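Local coordinates for SusD homolog (Bacteroides thetaiotaomicron, PDB 3EHM), which probably binds mucin O-glycans as a SusD-like outer membrane lipoprotein, contributing to their use by this gut symbiont, at residues Gly49-Asn54 with Met88-Gln93; Trp81-Ser86 with Glu487-Ala492; Ala136-Gly141 with Leu519-Ser524. All coordinates share one frame; numbering follows the deposited sequence.

In the fold
The three contacts lie in one SusD-like chain whose regular structure is mostly helix. Contact 1 sets helix 47-57 against helix 85-110. Contact 2 ties the start of helix 85-110 to the loop between helices 472-475 and 495-498, its centre about 11 Å from that of contact 1. Contact 3 brings loop 519-524 to the end of helix 116-140, its centre about 15 Å from contact 2 and 19 Å from contact 1. Met88 and Ala91 pack on Phe489, while Arg488 and Phe489 bond to the backbone of Phe140 and Val139. Contact 2 alternates along the chain with both others; contact 1 closes before contact 3 opens. Contacts 2 and 3 thus fasten late loops to early helices.

Contact 1 of 3, residues Gly49-Asn54 with Met88-Gln93; sequences GNDLQN and MNYAYQ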
loop_
_atom_site.group_PDB
_atom_site.type_symbol
_atom_site.label_atom_id
_atom_site.label_comp_id
_atom_site.label_asym_id
_atom_site.label_seq_id
_atom_site.Cartn_x
_atom_site.Cartn_y
_atom_site.Cartn_z
ATOM N N GLY A 49 14.829 -4.724 6.405
ATOM C CA GLY A 49 14.917 -3.615 5.468
ATOM C C GLY A 49 15.065 -4.092 4.034
ATOM O O GLY A 49 14.531 -3.474 3.108
ATOM N N ASN A 50 15.798 -5.184 3.834
ATOM C CA ASN A 50 15.953 -5.724 2.491
ATOM C C ASN A 50 14.567 -6.194 2.045
ATOM O O ASN A 50 14.184 -6.021 0.889
ATOM C CB ASN A 50 16.926 -6.918 2.466
ATOM C CG ASN A 50 18.375 -6.517 2.725
ATOM O OD1 ASN A 50 18.752 -5.357 2.571
ATOM N ND2 ASN A 50 19.198 -7.495 3.100
ATOM N N ASP A 51 13.812 -6.774 2.974
ATOM C CA ASP A 51 12.474 -7.265 2.654
ATOM C C ASP A 51 11.540 -6.115 2.264
ATOM O O ASP A 51 10.798 -6.217 1.290
ATOM C CB ASP A 51 11.877 -8.017 3.845
ATOM C CG ASP A 51 12.640 -9.287 4.193
ATOM O OD1 ASP A 51 12.289 -9.915 5.211
ATOM O OD2 ASP A 51 13.577 -9.666 3.461
ATOM N N LEU A 52 11.578 -5.027 3.029
ATOM C CA LEU A 52 10.723 -3.870 2.756
ATOM C C LEU A 52 11.048 -3.248 1.400
ATOM O O LEU A 52 10.177 -2.671 0.747
ATOM C CB LEU A 52 10.885 -2.818 3.852
ATOM C CG LEU A 52 9.898 -1.652 3.763
ATOM C CD1 LEU A 52 8.485 -2.174 4.016
ATOM C CD2 LEU A 52 10.261 -0.587 4.779
ATOM N N GLN A 53 12.305 -3.353 0.982
ATOM C CA GLN A 53 12.707 -2.824 -0.320
ATOM C C GLN A 53 11.912 -3.551 -1.396
ATOM O O GLN A 53 11.364 -2.941 -2.321
ATOM C CB GLN A 53 14.195 -3.072 -0.569
ATOM C CG GLN A 53 15.105 -1.927 -0.184
ATOM C CD GLN A 53 16.505 -2.103 -0.740
ATOM O OE1 GLN A 53 17.237 -1.128 -0.929
ATOM N NE2 GLN A 53 16.890 -3.347 -1.000
ATOM N N ASN A 54 11.857 -4.869 -1.246
ATOM C CA ASN A 54 11.174 -5.760 -2.175
ATOM C C ASN A 54 9.666 -5.532 -2.238
ATOM O O ASN A 54 9.070 -5.572 -3.315
ATOM C CB ASN A 54 11.467 -7.213 -1.772
ATOM C CG ASN A 54 10.773 -8.227 -2.664
ATOM O OD1 ASN A 54 10.049 -9.102 -2.180
ATOM N ND2 ASN A 54 10.999 -8.125 -3.968
HETATM N N MSE A 88 11.065 -12.719 -7.501
HETATM C CA MSE A 88 9.638 -13.016 -7.402
HETATM C C MSE A 88 9.408 -14.079 -6.333
HETATM O O MSE A 88 8.372 -14.096 -5.665
HETATM C CB MSE A 88 9.086 -13.483 -8.751
HETATM C CG MSE A 88 8.961 -12.361 -9.765
HETATM SE SE MSE A 88 7.854 -10.895 -9.094
HETATM C CE MSE A 88 9.247 -9.695 -8.481
ATOM N N ASN A 89 10.372 -14.976 -6.178
ATOM C CA ASN A 89 10.279 -15.999 -5.146
ATOM C C ASN A 89 10.397 -15.257 -3.813
ATOM O O ASN A 89 9.714 -15.574 -2.832
ATOM C CB ASN A 89 11.427 -16.995 -5.295
ATOM C CG ASN A 89 11.570 -17.899 -4.095
ATOM O OD1 ASN A 89 12.576 -17.852 -3.382
ATOM N ND2 ASN A 89 10.562 -18.726 -3.856
ATOM N N TYR A 90 11.264 -14.252 -3.802
ATOM C CA TYR A 90 11.501 -13.432 -2.621
ATOM C C TYR A 90 10.212 -12.682 -2.274
ATOM O O TYR A 90 9.825 -12.601 -1.109
ATOM C CB TYR A 90 12.644 -12.458 -2.917
ATOM C CG TYR A 90 13.141 -11.631 -1.750
ATOM C CD1 TYR A 90 13.257 -12.175 -0.469
ATOM C CD2 TYR A 90 13.578 -10.323 -1.949
ATOM C CE1 TYR A 90 13.803 -11.431 0.586
ATOM C CE2 TYR A 90 14.127 -9.575 -0.913
ATOM C CZ TYR A 90 14.240 -10.131 0.351
ATOM O OH TYR A 90 14.808 -9.384 1.363
ATOM N N ALA A 91 9.544 -12.160 -3.301
ATOM C CA ALA A 91 8.297 -11.424 -3.124
ATOM C C ALA A 91 7.199 -12.334 -2.578
ATOM O O ALA A 91 6.427 -11.936 -1.707
ATOM C CB ALA A 91 7.859 -10.816 -4.451
ATOM N N TYR A 92 7.126 -13.554 -3.097
ATOM C CA TYR A 92 6.121 -14.501 -2.631
ATOM C C TYR A 92 6.338 -14.751 -1.139
ATOM O O TYR A 92 5.383 -14.898 -0.378
ATOM C CB TYR A 92 6.229 -15.822 -3.395
ATOM C CG TYR A 92 5.059 -16.758 -3.167
ATOM C CD1 TYR A 92 3.828 -16.527 -3.776
ATOM C CD2 TYR A 92 5.192 -17.884 -2.360
ATOM C CE1 TYR A 92 2.755 -17.402 -3.590
ATOM C CE2 TYR A 92 4.127 -18.766 -2.167
ATOM C CZ TYR A 92 2.914 -18.521 -2.785
ATOM O OH TYR A 92 1.864 -19.401 -2.607
ATOM N N GLN A 93 7.596 -14.797 -0.719
ATOM C CA GLN A 93 7.895 -15.018 0.691
ATOM C C GLN A 93 7.450 -13.819 1.531
ATOM O O GLN A 93 6.785 -13.974 2.557
ATOM C CB GLN A 93 9.398 -15.239 0.903
ATOM C CG GLN A 93 9.997 -16.406 0.126
ATOM C CD GLN A 93 11.496 -16.549 0.359
ATOM O OE1 GLN A 93 12.217 -15.557 0.488
ATOM N NE2 GLN A 93 11.970 -17.786 0.398
#
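Asn54 and Ala91 mark the nearest backbone approach, with CA atoms 6.4 Å apart, where helices 47-57 and 85-110 cross at -105° with local axes 9.9 Å apart. Tyr90 bridges this gap. Its CG stands anti to the backbone N (chi1 -173°), which sends the ring across to the other helix, where the hydroxyl reaches Asp51. The hydrogen bond from Tyr90 OH to Asp51 OD2 is modelled at 2.4 Å, a length too short to be taken literally; the two side chains cross at about a right angle. The same hydroxyl oxygen lies 3.4 Å from Asn50 CB, so the tip of the tyrosine rests against the turn at Asn50 and Asp51. In this SusD-like fold, whose regular structure is mostly helix, the pair forms a steep helix-helix crossing near the N-terminal end of helix 85-110. Asn54 slides alongside Tyr90 in the opposite direction, amide and ring only 25° from parallel, with Asn54 CG 3.6 Å from Tyr90 CD2. Beyond the ring, Asn54 OD1 packs 3.1 Å from Ala91 CA. Both ends of this buried amide are held: ND2 donates to Glu78 and OD1 accepts from Asn94.

Contact 2 of 3, residues Trp81-Ser86 with Glu487-Ala492; sequences WNFTDS and ERFRFA
Phe83 O is gripped by two nitrogens of Arg490, which comes side-on: NE at 2.9 Å from the oxygen and NH2 at 3.0 Å from it. The oxygen lies at the guanidinium edge, near its plane. NE approaches in the carbonyl plane, whereas NH2 is tilted 31° from it. Arg490 CG sits between its backbone N and carbonyl carbon (chi1 73°); it lies 3.8 Å from Phe83 CB, and from there the chain runs extended to NE. Phe83 is the centre of an inverse gamma turn just ahead of helix 85-110, where Thr84 is the N-cap and its OG1 accepts from Arg87 N.

The Phe83 ring lies against residues 488-490. Phe489 presents its edge to one face in a T-shaped pair, the planes 67° apart and Phe489 CD1 3.6 Å from Phe83 CZ; Met88 and Tyr63 pack on both rings. Farther on, Ala492 CB rests 3.5 Å from Asp85 OD1, while Asp85 OD2 is hydrogen-bonded to Thr494. Arg488 O, 3.2 Å from Phe83 CE2, and Arg490 N are buried here without a modelled hydrogen-bond partner. The double grip is likely to restrict the rotation of the guanidinium group, and its positive charge would probably polarise the Phe83 carbonyl, adding a directional polar tie to the Phe83-Phe489 pair and Asp85-Ala492 packing that otherwise join the lead-in of helix 85-110 to a distant loop.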
loop_
_atom_site.group_PDB
_atom_site.type_symbol
_atom_site.label_atom_id
_atom_site.label_comp_id
_atom_site.label_asym_id
_atom_site.label_seq_id
_atom_site.Cartn_x
_atom_site.Cartn_y
_atom_site.Cartn_z
ATOM N N TRP A 81 11.352 -3.283 -13.279
ATOM C CA TRP A 81 10.369 -4.211 -13.818
ATOM C C TRP A 81 10.896 -5.538 -14.353
ATOM O O TRP A 81 10.234 -6.185 -15.161
ATOM C CB TRP A 81 9.562 -3.502 -14.915
ATOM C CG TRP A 81 9.000 -2.151 -14.521
ATOM C CD1 TRP A 81 9.485 -1.296 -13.567
ATOM C CD2 TRP A 81 7.914 -1.464 -15.152
ATOM N NE1 TRP A 81 8.773 -0.119 -13.573
ATOM C CE2 TRP A 81 7.801 -0.196 -14.537
ATOM C CE3 TRP A 81 7.026 -1.795 -16.182
ATOM C CZ2 TRP A 81 6.835 0.742 -14.920
ATOM C CZ3 TRP A 81 6.063 -0.861 -16.564
ATOM C CH2 TRP A 81 5.978 0.392 -15.931
ATOM N N ASN A 82 12.082 -5.946 -13.913
ATOM C CA ASN A 82 12.638 -7.221 -14.352
ATOM C C ASN A 82 12.300 -8.218 -13.245
ATOM O O ASN A 82 13.042 -8.366 -12.271
ATOM C CB ASN A 82 14.154 -7.110 -14.535
ATOM C CG ASN A 82 14.741 -8.309 -15.255
ATOM O OD1 ASN A 82 15.923 -8.320 -15.606
ATOM N ND2 ASN A 82 13.919 -9.326 -15.474
ATOM N N PHE A 83 11.165 -8.891 -13.398
ATOM C CA PHE A 83 10.695 -9.837 -12.395
ATOM C C PHE A 83 11.368 -11.205 -12.473
ATOM O O PHE A 83 10.769 -12.185 -12.917
ATOM C CB PHE A 83 9.174 -9.979 -12.501
ATOM C CG PHE A 83 8.424 -8.674 -12.350
ATOM C CD1 PHE A 83 8.990 -7.598 -11.667
ATOM C CD2 PHE A 83 7.133 -8.538 -12.854
ATOM C CE1 PHE A 83 8.277 -6.406 -11.485
ATOM C CE2 PHE A 83 6.410 -7.350 -12.676
ATOM C CZ PHE A 83 6.985 -6.284 -11.992
ATOM N N THR A 84 12.612 -11.260 -12.011
ATOM C CA THR A 84 13.399 -12.489 -12.033
ATOM C C THR A 84 12.878 -13.558 -11.088
ATOM O O THR A 84 12.132 -13.275 -10.150
ATOM C CB THR A 84 14.853 -12.212 -11.661
ATOM O OG1 THR A 84 14.915 -11.765 -10.302
ATOM C CG2 THR A 84 15.436 -11.135 -12.573
ATOM N N ASP A 85 13.290 -14.795 -11.343
ATOM C CA ASP A 85 12.876 -15.929 -10.533
ATOM C C ASP A 85 13.221 -15.705 -9.058
ATOM O O ASP A 85 12.380 -15.895 -8.179
ATOM C CB ASP A 85 13.565 -17.203 -11.034
ATOM C CG ASP A 85 12.812 -18.458 -10.649
ATOM O OD1 ASP A 85 11.828 -18.798 -11.341
ATOM O OD2 ASP A 85 13.195 -19.097 -9.649
ATOM N N SER A 86 14.456 -15.292 -8.788
ATOM C CA SER A 86 14.885 -15.066 -7.412
ATOM C C SER A 86 14.111 -13.950 -6.708
ATOM O O SER A 86 13.704 -14.112 -5.562
ATOM C CB SER A 86 16.383 -14.750 -7.361
ATOM O OG SER A 86 16.672 -13.577 -8.096
ATOM N N GLU A 487 1.221 -3.974 -13.840
ATOM C CA GLU A 487 -0.146 -4.257 -13.408
ATOM C C GLU A 487 -0.143 -5.280 -12.267
ATOM O O GLU A 487 -1.131 -5.426 -11.543
ATOM C CB GLU A 487 -0.975 -4.817 -14.574
ATOM C CG GLU A 487 -1.232 -3.853 -15.733
ATOM C CD GLU A 487 -2.147 -2.694 -15.369
ATOM O OE1 GLU A 487 -2.882 -2.791 -14.359
ATOM O OE2 GLU A 487 -2.142 -1.684 -16.108
ATOM N N ARG A 488 0.974 -5.983 -12.107
ATOM C CA ARG A 488 1.089 -7.008 -11.070
ATOM C C ARG A 488 2.482 -7.611 -11.097
ATOM O O ARG A 488 3.229 -7.412 -12.051
ATOM C CB ARG A 488 0.087 -8.138 -11.341
ATOM C CG ARG A 488 0.358 -8.889 -12.662
ATOM C CD ARG A 488 -0.645 -10.020 -12.925
ATOM N NE ARG A 488 -0.427 -11.200 -12.085
ATOM C CZ ARG A 488 0.432 -12.178 -12.362
ATOM N NH1 ARG A 488 1.170 -12.137 -13.463
ATOM N NH2 ARG A 488 0.557 -13.207 -11.534
ATOM N N PHE A 489 2.824 -8.343 -10.040
ATOM C CA PHE A 489 4.095 -9.053 -9.979
ATOM C C PHE A 489 3.744 -10.387 -10.631
ATOM O O PHE A 489 2.572 -10.763 -10.662
ATOM C CB PHE A 489 4.518 -9.324 -8.526
ATOM C CG PHE A 489 5.475 -8.313 -7.955
ATOM C CD1 PHE A 489 5.897 -7.218 -8.703
ATOM C CD2 PHE A 489 5.957 -8.461 -6.654
ATOM C CE1 PHE A 489 6.784 -6.281 -8.162
ATOM C CE2 PHE A 489 6.842 -7.529 -6.107
ATOM C CZ PHE A 489 7.255 -6.438 -6.866
ATOM N N ARG A 490 4.732 -11.100 -11.163
ATOM C CA ARG A 490 4.454 -12.404 -11.752
ATOM C C ARG A 490 5.081 -13.426 -10.813
ATOM O O ARG A 490 6.020 -13.104 -10.086
ATOM C CB ARG A 490 5.079 -12.544 -13.148
ATOM C CG ARG A 490 6.596 -12.700 -13.139
ATOM C CD ARG A 490 7.130 -13.222 -14.466
ATOM N NE ARG A 490 8.580 -13.392 -14.413
ATOM C CZ ARG A 490 9.288 -14.100 -15.285
ATOM N NH1 ARG A 490 8.685 -14.713 -16.296
ATOM N NH2 ARG A 490 10.603 -14.208 -15.136
ATOM N N PHE A 491 4.557 -14.644 -10.808
ATOM C CA PHE A 491 5.124 -15.684 -9.961
ATOM C C PHE A 491 6.445 -16.119 -10.576
ATOM O O PHE A 491 6.680 -15.912 -11.770
ATOM C CB PHE A 491 4.177 -16.881 -9.875
ATOM C CG PHE A 491 2.915 -16.594 -9.122
ATOM C CD1 PHE A 491 2.920 -16.521 -7.736
ATOM C CD2 PHE A 491 1.726 -16.352 -9.801
ATOM C CE1 PHE A 491 1.758 -16.207 -7.034
ATOM C CE2 PHE A 491 0.558 -16.038 -9.107
ATOM C CZ PHE A 491 0.577 -15.964 -7.723
ATOM N N ALA A 492 7.310 -16.700 -9.755
ATOM C CA ALA A 492 8.599 -17.186 -10.226
ATOM C C ALA A 492 8.328 -18.416 -11.092
ATOM O O ALA A 492 7.713 -19.377 -10.634
ATOM C CB ALA A 492 9.479 -17.557 -9.033
#

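Contact 3 of 3, residues Ala136-Gly141 with Leu519-Ser524; sequences ATDVFG and LWWVRS
Thr137 brings its carbonyl oxygen to 4.1 Å from Leu519 CD1 at the start of this junction, in which a type I beta turn, Leu519 to Val522, packs against the C-terminal end of helix 116-140 in the SusD-like fold. The next residue, Asp138, makes the polar link. With its CG anti to the carbonyl carbon (chi1 -70°), the carboxylate is carried to the indole N-H edge of Trp521. NE1 donates to Asp138 OD1 over 3.0 Å, in a bent bond with an N-H...O angle of 141°, and reaches that oxygen from above the carboxylate plane, 50° out of it. Tyr164 also donates to OD1 and Arg214 forms a salt bridge with OD2, so both carboxylate oxygens are engaged. Were Trp521 replaced by an alanine, Asp138 OD1 would probably lose one of its donors and a gap would be likely to open beside the helix end where the indole now packs. The backbone oxygen of Asp138, which accepts from Arg457, lies at the indole edge, 3.7 Å from Trp521 CZ2, and is also touched by Leu519 CD1 at 3.2 Å. Leu519 and the indole lie side by side against the helix end, Leu519 CB over one face of the Trp521 ring. After Phe140, whose ring stacks on Phe491, Gly141 leaves the helix with positive phi, at backbone angles that suit a glycine, and Leu519 CD2 lies 3.6 Å from Gly141 CA.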
loop_
_atom_site.group_PDB
_atom_site.type_symbol
_atom_site.label_atom_id
_atom_site.label_comp_id
_atom_site.label_asym_id
_atom_site.label_seq_id
_atom_site.Cartn_x
_atom_site.Cartn_y
_atom_site.Cartn_z
ATOM N N ALA A 136 -0.969 -9.655 -0.751
ATOM C CA ALA A 136 -0.529 -10.758 -1.604
ATOM C C ALA A 136 -1.379 -10.879 -2.865
ATOM O O ALA A 136 -0.853 -10.901 -3.980
ATOM C CB ALA A 136 -0.564 -12.069 -0.823
ATOM N N THR A 137 -2.692 -10.961 -2.699
ATOM C CA THR A 137 -3.556 -11.083 -3.865
ATOM C C THR A 137 -3.540 -9.815 -4.713
ATOM O O THR A 137 -3.603 -9.880 -5.938
ATOM C CB THR A 137 -5.005 -11.410 -3.475
ATOM O OG1 THR A 137 -5.799 -11.504 -4.665
ATOM C CG2 THR A 137 -5.580 -10.339 -2.566
ATOM N N ASP A 138 -3.442 -8.660 -4.069
ATOM C CA ASP A 138 -3.417 -7.403 -4.811
ATOM C C ASP A 138 -2.120 -7.229 -5.585
ATOM O O ASP A 138 -2.045 -6.421 -6.511
ATOM C CB ASP A 138 -3.637 -6.218 -3.870
ATOM C CG ASP A 138 -5.057 -6.160 -3.341
ATOM O OD1 ASP A 138 -5.926 -6.849 -3.921
ATOM O OD2 ASP A 138 -5.310 -5.424 -2.362
ATOM N N VAL A 139 -1.100 -7.995 -5.209
ATOM C CA VAL A 139 0.181 -7.928 -5.891
ATOM C C VAL A 139 0.311 -9.008 -6.974
ATOM O O VAL A 139 0.756 -8.714 -8.078
ATOM C CB VAL A 139 1.350 -8.067 -4.888
ATOM C CG1 VAL A 139 2.651 -8.352 -5.628
ATOM C CG2 VAL A 139 1.485 -6.782 -4.079
ATOM N N PHE A 140 -0.083 -10.244 -6.663
ATOM C CA PHE A 140 0.024 -11.353 -7.622
ATOM C C PHE A 140 -1.274 -11.742 -8.331
ATOM O O PHE A 140 -1.245 -12.253 -9.457
ATOM C CB PHE A 140 0.552 -12.623 -6.939
ATOM C CG PHE A 140 1.966 -12.522 -6.435
ATOM C CD1 PHE A 140 2.222 -12.173 -5.115
ATOM C CD2 PHE A 140 3.041 -12.816 -7.271
ATOM C CE1 PHE A 140 3.526 -12.118 -4.628
ATOM C CE2 PHE A 140 4.353 -12.763 -6.793
ATOM C CZ PHE A 140 4.594 -12.414 -5.466
ATOM N N GLY A 141 -2.405 -11.522 -7.665
ATOM C CA GLY A 141 -3.687 -11.908 -8.229
ATOM C C GLY A 141 -4.169 -13.164 -7.514
ATOM O O GLY A 141 -4.594 -13.087 -6.361
ATOM N N LEU A 519 -5.238 -7.142 -13.159
ATOM C CA LEU A 519 -5.890 -7.945 -12.144
ATOM C C LEU A 519 -7.403 -7.804 -12.205
ATOM O O LEU A 519 -7.933 -6.957 -12.924
ATOM C CB LEU A 519 -5.344 -7.587 -10.760
ATOM C CG LEU A 519 -3.859 -7.958 -10.644
ATOM C CD1 LEU A 519 -3.313 -7.577 -9.268
ATOM C CD2 LEU A 519 -3.699 -9.458 -10.880
ATOM N N TRP A 520 -8.085 -8.650 -11.446
ATOM C CA TRP A 520 -9.541 -8.695 -11.418
ATOM C C TRP A 520 -10.295 -7.404 -11.105
ATOM O O TRP A 520 -11.290 -7.102 -11.768
ATOM C CB TRP A 520 -9.990 -9.787 -10.443
ATOM C CG TRP A 520 -11.480 -9.889 -10.287
ATOM C CD1 TRP A 520 -12.389 -10.251 -11.244
ATOM C CD2 TRP A 520 -12.233 -9.618 -9.100
ATOM N NE1 TRP A 520 -13.664 -10.220 -10.722
ATOM C CE2 TRP A 520 -13.596 -9.834 -9.409
ATOM C CE3 TRP A 520 -11.888 -9.210 -7.804
ATOM C CZ2 TRP A 520 -14.613 -9.659 -8.469
ATOM C CZ3 TRP A 520 -12.905 -9.035 -6.867
ATOM C CH2 TRP A 520 -14.251 -9.259 -7.208
ATOM N N TRP A 521 -9.840 -6.647 -10.107
ATOM C CA TRP A 521 -10.539 -5.417 -9.731
ATOM C C TRP A 521 -10.296 -4.165 -10.575
ATOM O O TRP A 521 -10.836 -3.101 -10.265
ATOM C CB TRP A 521 -10.293 -5.086 -8.249
ATOM C CG TRP A 521 -8.914 -5.411 -7.725
ATOM C CD1 TRP A 521 -8.603 -6.319 -6.750
ATOM C CD2 TRP A 521 -7.674 -4.823 -8.133
ATOM N NE1 TRP A 521 -7.247 -6.334 -6.527
ATOM C CE2 TRP A 521 -6.650 -5.426 -7.361
ATOM C CE3 TRP A 521 -7.324 -3.845 -9.075
ATOM C CZ2 TRP A 521 -5.299 -5.083 -7.505
ATOM C CZ3 TRP A 521 -5.976 -3.503 -9.217
ATOM C CH2 TRP A 521 -4.982 -4.123 -8.433
ATOM N N VAL A 522 -9.510 -4.274 -11.642
ATOM C CA VAL A 522 -9.257 -3.100 -12.473
ATOM C C VAL A 522 -10.568 -2.705 -13.140
ATOM O O VAL A 522 -11.180 -3.512 -13.837
ATOM C CB VAL A 522 -8.200 -3.381 -13.557
ATOM C CG1 VAL A 522 -8.041 -2.151 -14.457
ATOM C CG2 VAL A 522 -6.871 -3.728 -12.905
ATOM N N ARG A 523 -10.999 -1.467 -12.926
ATOM C CA ARG A 523 -12.261 -1.015 -13.495
ATOM C C ARG A 523 -12.207 -0.819 -15.001
ATOM O O ARG A 523 -11.146 -0.566 -15.578
ATOM C CB ARG A 523 -12.726 0.280 -12.818
ATOM C CG ARG A 523 -11.924 1.532 -13.153
ATOM C CD ARG A 523 -12.389 2.674 -12.260
ATOM N NE ARG A 523 -11.764 3.961 -12.554
ATOM C CZ ARG A 523 -12.416 5.014 -13.037
ATOM N NH1 ARG A 523 -13.715 4.939 -13.295
ATOM N NH2 ARG A 523 -11.775 6.157 -13.234
ATOM N N SER A 524 -13.366 -0.946 -15.633
ATOM C CA SER A 524 -13.476 -0.771 -17.071
ATOM C C SER A 524 -13.339 0.705 -17.410
ATOM O O SER A 524 -13.623 1.571 -16.578
ATOM C CB SER A 524 -14.833 -1.279 -17.563
ATOM O OG SER A 524 -14.946 -2.678 -17.357
#